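Trans-4-hydroxy-L-proline dehydratase (Clostridioides difficile 70-100-2010, PDB 6VXC) catalyses the radical dehydration of trans-4-hydroxy-L-proline to (S)-1-pyrroline-5-carboxylate in anaerobic hydroxyproline breakdown, as a member of the glycyl radical enzyme family. Local coordinates at residues F26-K31 and R324-E329; L330-W335 and L384-E389; K337-P342 and M390-P395. All blocks are in the same frame, centred on the assembly; numbering follows the deposited sequence.

Contact 1: F26-K31 and R324-E329; sequences FERTKK and RDRAQE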
loop_
_atom_site.group_PDB
_atom_site.type_symbol
_atom_site.label_atom_id
_atom_site.label_comp_id
_atom_site.label_asym_id
_atom_site.label_seq_id
_atom_site.Cartn_x
_atom_site.Cartn_y
_atom_site.Cartn_z
ATOM N N PHE A 26 10.451 19.904 19.259
ATOM C CA PHE A 26 10.621 21.341 19.348
ATOM C C PHE A 26 9.268 22.027 19.372
ATOM O O PHE A 26 8.248 21.460 18.962
ATOM C CB PHE A 26 11.485 21.853 18.190
ATOM C CG PHE A 26 12.747 21.085 18.040
ATOM C CD1 PHE A 26 13.849 21.389 18.833
ATOM C CD2 PHE A 26 12.821 20.010 17.172
ATOM C CE1 PHE A 26 15.018 20.665 18.729
ATOM C CE2 PHE A 26 13.986 19.279 17.055
ATOM C CZ PHE A 26 15.094 19.609 17.842
ATOM N N GLU A 27 9.275 23.260 19.874
ATOM C CA GLU A 27 8.036 24.021 19.917
ATOM C C GLU A 27 7.403 24.113 18.535
ATOM O O GLU A 27 6.184 23.973 18.394
ATOM C CB GLU A 27 8.305 25.430 20.455
ATOM C CG GLU A 27 8.742 25.489 21.900
ATOM C CD GLU A 27 7.697 24.911 22.837
ATOM O OE1 GLU A 27 6.553 25.414 22.836
ATOM O OE2 GLU A 27 8.005 23.938 23.556
ATOM N N ARG A 28 8.213 24.312 17.498
ATOM C CA ARG A 28 7.670 24.368 16.142
ATOM C C ARG A 28 6.896 23.101 15.791
ATOM O O ARG A 28 5.734 23.166 15.376
ATOM C CB ARG A 28 8.793 24.596 15.130
ATOM C CG ARG A 28 8.318 24.660 13.673
ATOM C CD ARG A 28 9.481 24.461 12.707
ATOM N NE ARG A 28 10.556 25.434 12.892
ATOM C CZ ARG A 28 10.522 26.700 12.484
ATOM N NH1 ARG A 28 11.563 27.493 12.717
ATOM N NH2 ARG A 28 9.468 27.176 11.836
ATOM N N THR A 29 7.521 21.933 15.976
ATOM C CA THR A 29 6.915 20.697 15.499
ATOM C C THR A 29 5.779 20.238 16.403
ATOM O O THR A 29 4.848 19.585 15.928
ATOM C CB THR A 29 7.988 19.612 15.341
ATOM O OG1 THR A 29 8.641 19.377 16.589
ATOM C CG2 THR A 29 9.029 20.032 14.299
ATOM N N LYS A 30 5.797 20.622 17.680
ATOM C CA LYS A 30 4.634 20.400 18.539
ATOM C C LYS A 30 3.400 21.109 17.988
ATOM O O LYS A 30 2.299 20.549 17.992
ATOM C CB LYS A 30 4.918 20.900 19.955
ATOM C CG LYS A 30 6.022 20.195 20.716
ATOM C CD LYS A 30 6.292 20.943 22.018
ATOM C CE LYS A 30 7.467 20.373 22.805
ATOM N NZ LYS A 30 7.262 19.009 23.303
ATOM N N LYS A 31 3.569 22.355 17.546
ATOM C CA LYS A 31 2.482 23.147 16.973
ATOM C C LYS A 31 2.008 22.570 15.642
ATOM O O LYS A 31 0.799 22.475 15.387
ATOM C CB LYS A 31 2.957 24.596 16.796
ATOM C CG LYS A 31 2.000 25.506 16.016
ATOM C CD LYS A 31 2.446 26.983 16.015
ATOM C CE LYS A 31 3.783 27.188 15.307
ATOM N NZ LYS A 31 4.193 28.634 15.250
ATOM N N ARG A 324 22.318 17.893 14.291
ATOM C CA ARG A 324 21.375 16.793 14.447
ATOM C C ARG A 324 19.980 17.301 14.777
ATOM O O ARG A 324 18.984 16.783 14.258
ATOM C CB ARG A 324 21.856 15.829 15.537
ATOM C CG ARG A 324 21.140 14.483 15.507
ATOM C CD ARG A 324 21.460 13.624 16.715
ATOM N NE ARG A 324 21.043 12.232 16.549
ATOM C CZ ARG A 324 19.836 11.759 16.847
ATOM N NH1 ARG A 324 19.569 10.463 16.671
ATOM N NH2 ARG A 324 18.904 12.567 17.330
ATOM N N ASP A 325 19.890 18.330 15.619
ATOM C CA ASP A 325 18.588 18.845 16.030
ATOM C C ASP A 325 17.807 19.409 14.848
ATOM O O ASP A 325 16.598 19.182 14.728
ATOM C CB ASP A 325 18.763 19.916 17.101
ATOM C CG ASP A 325 19.001 19.327 18.484
ATOM O OD1 ASP A 325 18.842 18.105 18.668
ATOM O OD2 ASP A 325 19.328 20.111 19.389
ATOM N N ARG A 326 18.472 20.199 13.995
ATOM C CA ARG A 326 17.767 20.785 12.858
ATOM C C ARG A 326 17.413 19.711 11.836
ATOM O O ARG A 326 16.338 19.759 11.234
ATOM C CB ARG A 326 18.604 21.895 12.213
ATOM C CG ARG A 326 17.978 22.553 10.957
ATOM C CD ARG A 326 16.698 23.335 11.281
ATOM N NE ARG A 326 16.468 24.449 10.356
ATOM C CZ ARG A 326 15.689 25.493 10.624
ATOM N NH1 ARG A 326 15.139 25.617 11.824
ATOM N NH2 ARG A 326 15.534 26.453 9.726
ATOM N N ALA A 327 18.304 18.733 11.637
ATOM C CA ALA A 327 17.986 17.586 10.782
ATOM C C ALA A 327 16.781 16.817 11.303
ATOM O O ALA A 327 15.936 16.373 10.517
ATOM C CB ALA A 327 19.188 16.660 10.651
ATOM N N GLN A 328 16.691 16.627 12.625
ATOM C CA GLN A 328 15.520 15.974 13.189
ATOM C C GLN A 328 14.289 16.852 13.056
ATOM O O GLN A 328 13.203 16.356 12.736
ATOM C CB GLN A 328 15.754 15.626 14.657
ATOM C CG GLN A 328 14.541 14.985 15.292
ATOM C CD GLN A 328 14.834 14.375 16.665
ATOM O OE1 GLN A 328 15.993 14.297 17.100
ATOM N NE2 GLN A 328 13.787 13.921 17.341
ATOM N N GLU A 329 14.446 18.162 13.289
ATOM C CA GLU A 329 13.324 19.085 13.188
ATOM C C GLU A 329 12.732 19.065 11.778
ATOM O O GLU A 329 11.507 19.075 11.606
ATOM C CB GLU A 329 13.765 20.502 13.580
ATOM C CG GLU A 329 12.645 21.552 13.490
ATOM C CD GLU A 329 13.095 22.967 13.877
ATOM O OE1 GLU A 329 12.273 23.734 14.400
ATOM O OE2 GLU A 329 14.255 23.320 13.622
HETATM O O HOH W 1 13.487 26.257 14.402
#
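Glu329 OE1 is gripped by Arg28 NE at 2.8 Å in a salt bridge and by a water that donates to it from 2.8 Å. OE1 lies in the guanidinium plane of Arg28, at its NE edge, though the bond is bent and NE meets OE1 from well above the carboxylate plane, the two planes lying 55° apart. The same water accepts from Arg28 NH1, so arginine and carboxylate are joined both directly and through water 1. The other carboxylate oxygen, Glu329 OE2, takes Arg326 NH1 at 3.0 Å from about one helical turn earlier, which completes a salt-bridge network of two arginines about one glutamate and probably favours its ionised form. Glu329 reaches the network with CG anti to its backbone N (chi1 179°) and the chain extended beyond. That course lays its methylenes against apolar partners: Glu329 CB sits 3.7 Å from Phe26 CE2, and CG packs on Thr29 CG2. Phe26 CZ lies 3.8 Å from Asp325 CB. Phe26 itself is the N-cap residue of helix 27-38, and its N donates to Thr29 OG1 at 3.3 Å. Thr29 OG1 also bonds to Glu332, while Arg28 NH2 forms a further salt bridge with Asp257. The segments 27-31 and 324-329 run nearly parallel, 10° between their directions, and Gln328 touches helix 378-390.

Contact 2: L330-W335 and L384-E389; sequences LLECLW and LDVMDE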
loop_
_atom_site.group_PDB
_atom_site.type_symbol
_atom_site.label_atom_id
_atom_site.label_comp_id
_atom_site.label_asym_id
_atom_site.label_seq_id
_atom_site.Cartn_x
_atom_site.Cartn_y
_atom_site.Cartn_z
ATOM N N LEU A 330 13.588 19.034 10.761
ATOM C CA LEU A 330 13.101 19.010 9.386
ATOM C C LEU A 330 12.341 17.719 9.095
ATOM O O LEU A 330 11.326 17.738 8.398
ATOM C CB LEU A 330 14.260 19.205 8.408
ATOM C CG LEU A 330 14.783 20.639 8.359
ATOM C CD1 LEU A 330 16.148 20.727 7.696
ATOM C CD2 LEU A 330 13.783 21.535 7.645
ATOM N N LEU A 331 12.814 16.591 9.626
ATOM C CA LEU A 331 12.111 15.329 9.424
ATOM C C LEU A 331 10.800 15.276 10.194
ATOM O O LEU A 331 9.835 14.677 9.717
ATOM C CB LEU A 331 13.003 14.151 9.814
ATOM C CG LEU A 331 14.081 13.856 8.778
ATOM C CD1 LEU A 331 15.021 12.784 9.251
ATOM C CD2 LEU A 331 13.431 13.464 7.444
ATOM N N GLU A 332 10.740 15.879 11.382
ATOM C CA GLU A 332 9.459 15.967 12.076
ATOM C C GLU A 332 8.477 16.800 11.274
ATOM O O GLU A 332 7.290 16.473 11.201
ATOM C CB GLU A 332 9.645 16.529 13.495
ATOM C CG GLU A 332 10.276 15.489 14.435
ATOM C CD GLU A 332 10.471 15.930 15.897
ATOM O OE1 GLU A 332 10.018 17.031 16.296
ATOM O OE2 GLU A 332 11.094 15.140 16.645
ATOM N N CYS A 333 8.964 17.858 10.630
ATOM C CA CYS A 333 8.116 18.612 9.714
ATOM C C CYS A 333 7.620 17.730 8.577
ATOM O O CYS A 333 6.431 17.741 8.250
ATOM C CB CYS A 333 8.872 19.828 9.164
ATOM S SG CYS A 333 9.159 21.179 10.330
ATOM N N LEU A 334 8.527 16.970 7.955
ATOM C CA LEU A 334 8.157 16.036 6.893
ATOM C C LEU A 334 7.089 15.046 7.355
ATOM O O LEU A 334 6.108 14.799 6.645
ATOM C CB LEU A 334 9.394 15.286 6.401
ATOM C CG LEU A 334 9.096 14.344 5.222
ATOM C CD1 LEU A 334 8.447 15.115 4.064
ATOM C CD2 LEU A 334 10.346 13.629 4.754
ATOM N N TRP A 335 7.284 14.452 8.538
ATOM C CA TRP A 335 6.315 13.499 9.070
ATOM C C TRP A 335 4.924 14.111 9.130
ATOM O O TRP A 335 3.935 13.493 8.709
ATOM C CB TRP A 335 6.755 13.023 10.463
ATOM C CG TRP A 335 7.301 11.613 10.483
ATOM C CD1 TRP A 335 6.862 10.588 11.244
ATOM C CD2 TRP A 335 8.358 11.082 9.671
ATOM N NE1 TRP A 335 7.575 9.449 10.976
ATOM C CE2 TRP A 335 8.504 9.725 10.016
ATOM C CE3 TRP A 335 9.210 11.627 8.707
ATOM C CZ2 TRP A 335 9.460 8.901 9.430
ATOM C CZ3 TRP A 335 10.160 10.802 8.112
ATOM C CH2 TRP A 335 10.279 9.459 8.479
ATOM N N LEU A 384 14.421 6.990 13.424
ATOM C CA LEU A 384 13.834 6.254 14.544
ATOM C C LEU A 384 13.412 7.195 15.672
ATOM O O LEU A 384 12.325 7.039 16.243
ATOM C CB LEU A 384 14.804 5.189 15.051
ATOM C CG LEU A 384 15.093 3.983 14.154
ATOM C CD1 LEU A 384 15.832 2.907 14.942
ATOM C CD2 LEU A 384 13.804 3.413 13.548
ATOM N N ASP A 385 14.234 8.207 15.973
ATOM C CA ASP A 385 13.847 9.181 16.991
ATOM C C ASP A 385 12.591 9.955 16.589
ATOM O O ASP A 385 11.724 10.211 17.433
ATOM C CB ASP A 385 14.989 10.162 17.279
ATOM C CG ASP A 385 16.126 9.540 18.073
ATOM O OD1 ASP A 385 15.916 8.495 18.729
ATOM O OD2 ASP A 385 17.234 10.107 18.040
ATOM N N VAL A 386 12.485 10.390 15.323
ATOM C CA VAL A 386 11.307 11.189 14.984
ATOM C C VAL A 386 10.047 10.316 14.927
ATOM O O VAL A 386 8.967 10.753 15.346
ATOM C CB VAL A 386 11.487 12.028 13.693
ATOM C CG1 VAL A 386 12.923 12.078 13.185
ATOM C CG2 VAL A 386 10.470 11.677 12.611
ATOM N N MET A 387 10.142 9.075 14.428
ATOM C CA MET A 387 8.920 8.269 14.394
ATOM C C MET A 387 8.450 7.946 15.812
ATOM O O MET A 387 7.245 7.993 16.100
ATOM C CB MET A 387 9.116 6.995 13.560
ATOM C CG MET A 387 9.973 5.915 14.186
ATOM S SD MET A 387 9.939 4.333 13.304
ATOM C CE MET A 387 8.246 3.810 13.623
ATOM N N ASP A 388 9.399 7.691 16.716
ATOM C CA ASP A 388 9.100 7.461 18.127
ATOM C C ASP A 388 8.415 8.681 18.742
ATOM O O ASP A 388 7.317 8.582 19.301
ATOM C CB ASP A 388 10.421 7.141 18.833
ATOM C CG ASP A 388 10.270 6.563 20.227
ATOM O OD1 ASP A 388 9.158 6.160 20.636
ATOM O OD2 ASP A 388 11.322 6.492 20.910
ATOM N N GLU A 389 9.020 9.860 18.585
ATOM C CA GLU A 389 8.449 11.068 19.173
ATOM C C GLU A 389 7.092 11.413 18.561
ATOM O O GLU A 389 6.131 11.694 19.281
ATOM C CB GLU A 389 9.409 12.247 19.001
ATOM C CG GLU A 389 8.833 13.570 19.537
ATOM C CD GLU A 389 8.703 13.583 21.058
ATOM O OE1 GLU A 389 9.595 13.027 21.727
ATOM O OE2 GLU A 389 7.712 14.131 21.574
#
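Val386 projects from helix 378-390 into the surface of helix 324-339, where Leu331, Glu332 and Trp335 meet it in a buried helix-helix packing. The short segments cross at -49° with their axes 9.6 Å apart. Each part of the valine has its own partner: CG1 rests on Leu331 CB, Val386 CB lies 3.7 Å from Glu332 CG as the two side chains slide past each other in opposite directions, and CG2 stands over a face of the Trp335 indole. This last is a CH-pi contact, with Val386 CG2 3.7 Å from the centroid of the five-membered ring and only 10° off its normal. The indole also reaches Met387, with Trp335 NE1 3.9 Å from both CA and CB of Met387. One turn beyond Val386, Glu389 CG lies 4.0 Å from Glu332 OE2. That oxygen is hydrogen-bonded to Thr25 and Gln328, which would hold the aliphatic part of Glu332 against the valine; Glu389 turns its own acid end to the backbone N of Gly24. Further out, Pro395 packs on Trp335, and Asp385 divides its carboxylate between two salt bridges, OD2 with Arg324 NH1 and OD1 with Arg412 NH2.

Contact 3: K337-P342 and M390-P395; sequences KFNNQP and MKLIQP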
loop_
_atom_site.group_PDB
_atom_site.type_symbol
_atom_site.label_atom_id
_atom_site.label_comp_id
_atom_site.label_asym_id
_atom_site.label_seq_id
_atom_site.Cartn_x
_atom_site.Cartn_y
_atom_site.Cartn_z
ATOM N N LYS A 337 3.796 16.539 7.326
ATOM C CA LYS A 337 3.279 16.739 5.969
ATOM C C LYS A 337 2.604 15.477 5.438
ATOM O O LYS A 337 1.513 15.543 4.861
ATOM C CB LYS A 337 4.377 17.192 5.011
ATOM C CG LYS A 337 5.036 18.516 5.357
ATOM C CD LYS A 337 4.021 19.677 5.474
ATOM C CE LYS A 337 3.174 19.897 4.248
ATOM N NZ LYS A 337 2.201 21.045 4.386
ATOM N N PHE A 338 3.245 14.317 5.618
ATOM C CA PHE A 338 2.589 13.057 5.274
ATOM C C PHE A 338 1.240 12.934 5.985
ATOM O O PHE A 338 0.228 12.577 5.373
ATOM C CB PHE A 338 3.473 11.868 5.657
ATOM C CG PHE A 338 4.605 11.580 4.709
ATOM C CD1 PHE A 338 4.380 10.953 3.496
ATOM C CD2 PHE A 338 5.923 11.865 5.080
ATOM C CE1 PHE A 338 5.430 10.649 2.652
ATOM C CE2 PHE A 338 6.972 11.574 4.244
ATOM C CZ PHE A 338 6.734 10.964 3.028
ATOM N N ASN A 339 1.215 13.219 7.290
ATOM C CA ASN A 339 0.001 13.050 8.078
ATOM C C ASN A 339 -1.096 14.032 7.695
ATOM O O ASN A 339 -2.252 13.809 8.068
ATOM C CB ASN A 339 0.299 13.183 9.580
ATOM C CG ASN A 339 -0.815 12.600 10.445
ATOM O OD1 ASN A 339 -1.047 11.389 10.442
ATOM N ND2 ASN A 339 -1.481 13.449 11.210
ATOM N N ASN A 340 -0.762 15.104 6.977
ATOM C CA ASN A 340 -1.752 16.039 6.461
ATOM C C ASN A 340 -2.439 15.571 5.172
ATOM O O ASN A 340 -3.397 16.228 4.760
ATOM C CB ASN A 340 -1.103 17.414 6.189
ATOM C CG ASN A 340 -0.835 18.208 7.465
ATOM O OD1 ASN A 340 -1.232 17.810 8.550
ATOM N ND2 ASN A 340 -0.178 19.349 7.322
ATOM N N GLN A 341 -2.002 14.469 4.549
ATOM C CA GLN A 341 -2.548 13.998 3.265
ATOM C C GLN A 341 -3.276 12.665 3.423
ATOM O O GLN A 341 -2.646 11.595 3.345
ATOM C CB GLN A 341 -1.444 13.853 2.205
ATOM C CG GLN A 341 -0.331 14.911 2.264
ATOM C CD GLN A 341 -0.854 16.331 2.204
ATOM O OE1 GLN A 341 -1.742 16.657 1.413
ATOM N NE2 GLN A 341 -0.288 17.192 3.038
ATOM N N PRO A 342 -4.593 12.665 3.580
ATOM C CA PRO A 342 -5.327 11.395 3.568
ATOM C C PRO A 342 -5.333 10.776 2.177
ATOM O O PRO A 342 -5.134 11.444 1.166
ATOM C CB PRO A 342 -6.743 11.804 3.989
ATOM C CG PRO A 342 -6.864 13.216 3.490
ATOM C CD PRO A 342 -5.493 13.822 3.699
ATOM N N MET A 390 6.993 11.410 17.228
ATOM C CA MET A 390 5.794 11.950 16.579
ATOM C C MET A 390 4.564 11.051 16.745
ATOM O O MET A 390 3.439 11.560 16.825
ATOM C CB MET A 390 6.069 12.191 15.094
ATOM C CG MET A 390 7.164 13.243 14.827
ATOM S SD MET A 390 6.930 14.810 15.699
ATOM C CE MET A 390 5.668 15.577 14.704
ATOM N N LYS A 391 4.749 9.739 16.796
ATOM C CA LYS A 391 3.663 8.769 16.926
ATOM C C LYS A 391 2.492 9.099 15.983
ATOM O O LYS A 391 1.340 9.237 16.391
ATOM C CB LYS A 391 3.204 8.675 18.383
ATOM C CG LYS A 391 2.375 7.418 18.691
ATOM C CD LYS A 391 1.910 7.322 20.155
ATOM C CE LYS A 391 1.032 6.088 20.355
ATOM N NZ LYS A 391 0.710 5.781 21.784
ATOM N N LEU A 392 2.816 9.197 14.690
ATOM C CA LEU A 392 1.839 9.453 13.632
ATOM C C LEU A 392 1.693 8.224 12.743
ATOM O O LEU A 392 2.682 7.559 12.421
ATOM C CB LEU A 392 2.254 10.654 12.779
ATOM C CG LEU A 392 2.362 12.008 13.505
ATOM C CD1 LEU A 392 2.993 13.053 12.589
ATOM C CD2 LEU A 392 1.009 12.487 14.071
ATOM N N ILE A 393 0.454 7.913 12.351
ATOM C CA ILE A 393 0.234 6.710 11.544
ATOM C C ILE A 393 0.585 6.903 10.077
ATOM O O ILE A 393 0.673 5.913 9.341
ATOM C CB ILE A 393 -1.213 6.186 11.676
ATOM C CG1 ILE A 393 -2.241 7.231 11.248
ATOM C CG2 ILE A 393 -1.478 5.682 13.083
ATOM C CD1 ILE A 393 -3.678 6.719 11.354
ATOM N N GLN A 394 0.814 8.135 9.648
ATOM C CA GLN A 394 1.462 8.419 8.371
ATOM C C GLN A 394 2.680 9.282 8.663
ATOM O O GLN A 394 2.592 10.172 9.491
ATOM C CB GLN A 394 0.539 9.165 7.415
ATOM C CG GLN A 394 -0.731 8.444 7.009
ATOM C CD GLN A 394 -1.233 8.949 5.656
ATOM O OE1 GLN A 394 -0.816 8.446 4.613
ATOM N NE2 GLN A 394 -2.126 9.929 5.668
ATOM N N PRO A 395 3.818 9.014 8.016
ATOM C CA PRO A 395 4.071 7.921 7.087
ATOM C C PRO A 395 4.144 6.585 7.824
ATOM O O PRO A 395 4.106 6.530 9.060
ATOM C CB PRO A 395 5.434 8.272 6.500
ATOM C CG PRO A 395 6.129 8.980 7.640
ATOM C CD PRO A 395 5.045 9.776 8.312
HETATM O O HOH W 2 0.765 10.547 3.302
HETATM O O HOH W 3 -1.478 10.016 12.958
HETATM O O HOH W 4 -3.457 10.635 8.614
#
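Gln394 NE2 donates to Gln341 O at 2.9 Å, the one direct hydrogen bond between 337-342 and 390-395. The donor approaches that oxygen from above the carbonyl plane, 53° out of it, with an N-H...O angle of 155°. At the other end of the amide, Gln394 OE1 accepts from the backbone N of Asp359 and from water 2, which also donates to Phe338 O. Two further waters give to Asn339 OD1: water 3, 2.9 Å from that oxygen, accepts from Ile393 N, and water 4 has a weak link to Gln394 NE2. Asn339 ND2 bonds to Ser36 OG. The bonds between the segments tie the last turn of helix 324-339 and the residues that follow it to the loop that leads from helix 378-390 into strand 396-401, one of the parallel strands of the enzyme's mixed sheet. The side chain of Gln394 lies about 11 Å from that of Cys454, the probable radical cysteine. Apolar packing centres on Pro395, which follows a cis peptide bond. Its CB stands over one face of the Phe338 ring, offset toward the rim, in a CH-pi contact 4.0 Å from the centroid, while Pro395 CD meets Phe338 CB at 3.7 Å. Asn339 lies across Leu392: Asn339 ND2 is 3.9 Å from Leu392 CD2, and Asn339 CB 4.0 Å from Leu392 CD1.

In the fold
All three contacts use helix 324-339, from its N-terminal turns in contact 1 to its C-terminal end in contact 3, and their centres lie about 28, 21 and 15 Å from the centre of the chain. Contact 1 is partly buried and combines a salt-bridge network with packing of the Phe26 ring; contact 2 is buried and mainly apolar; contact 3 is also buried but mixes amide and water-mediated bonds with proline packing. Contact 2 uses helix 378-390 and contact 3 its last residue and the loop that follows, so their segments alternate along the chain. Neighbouring contacts touch: Gln328 CG packs on Val386 CG1 between contacts 1 and 2, and Glu332 CG on Met390 SD between contacts 2 and 3.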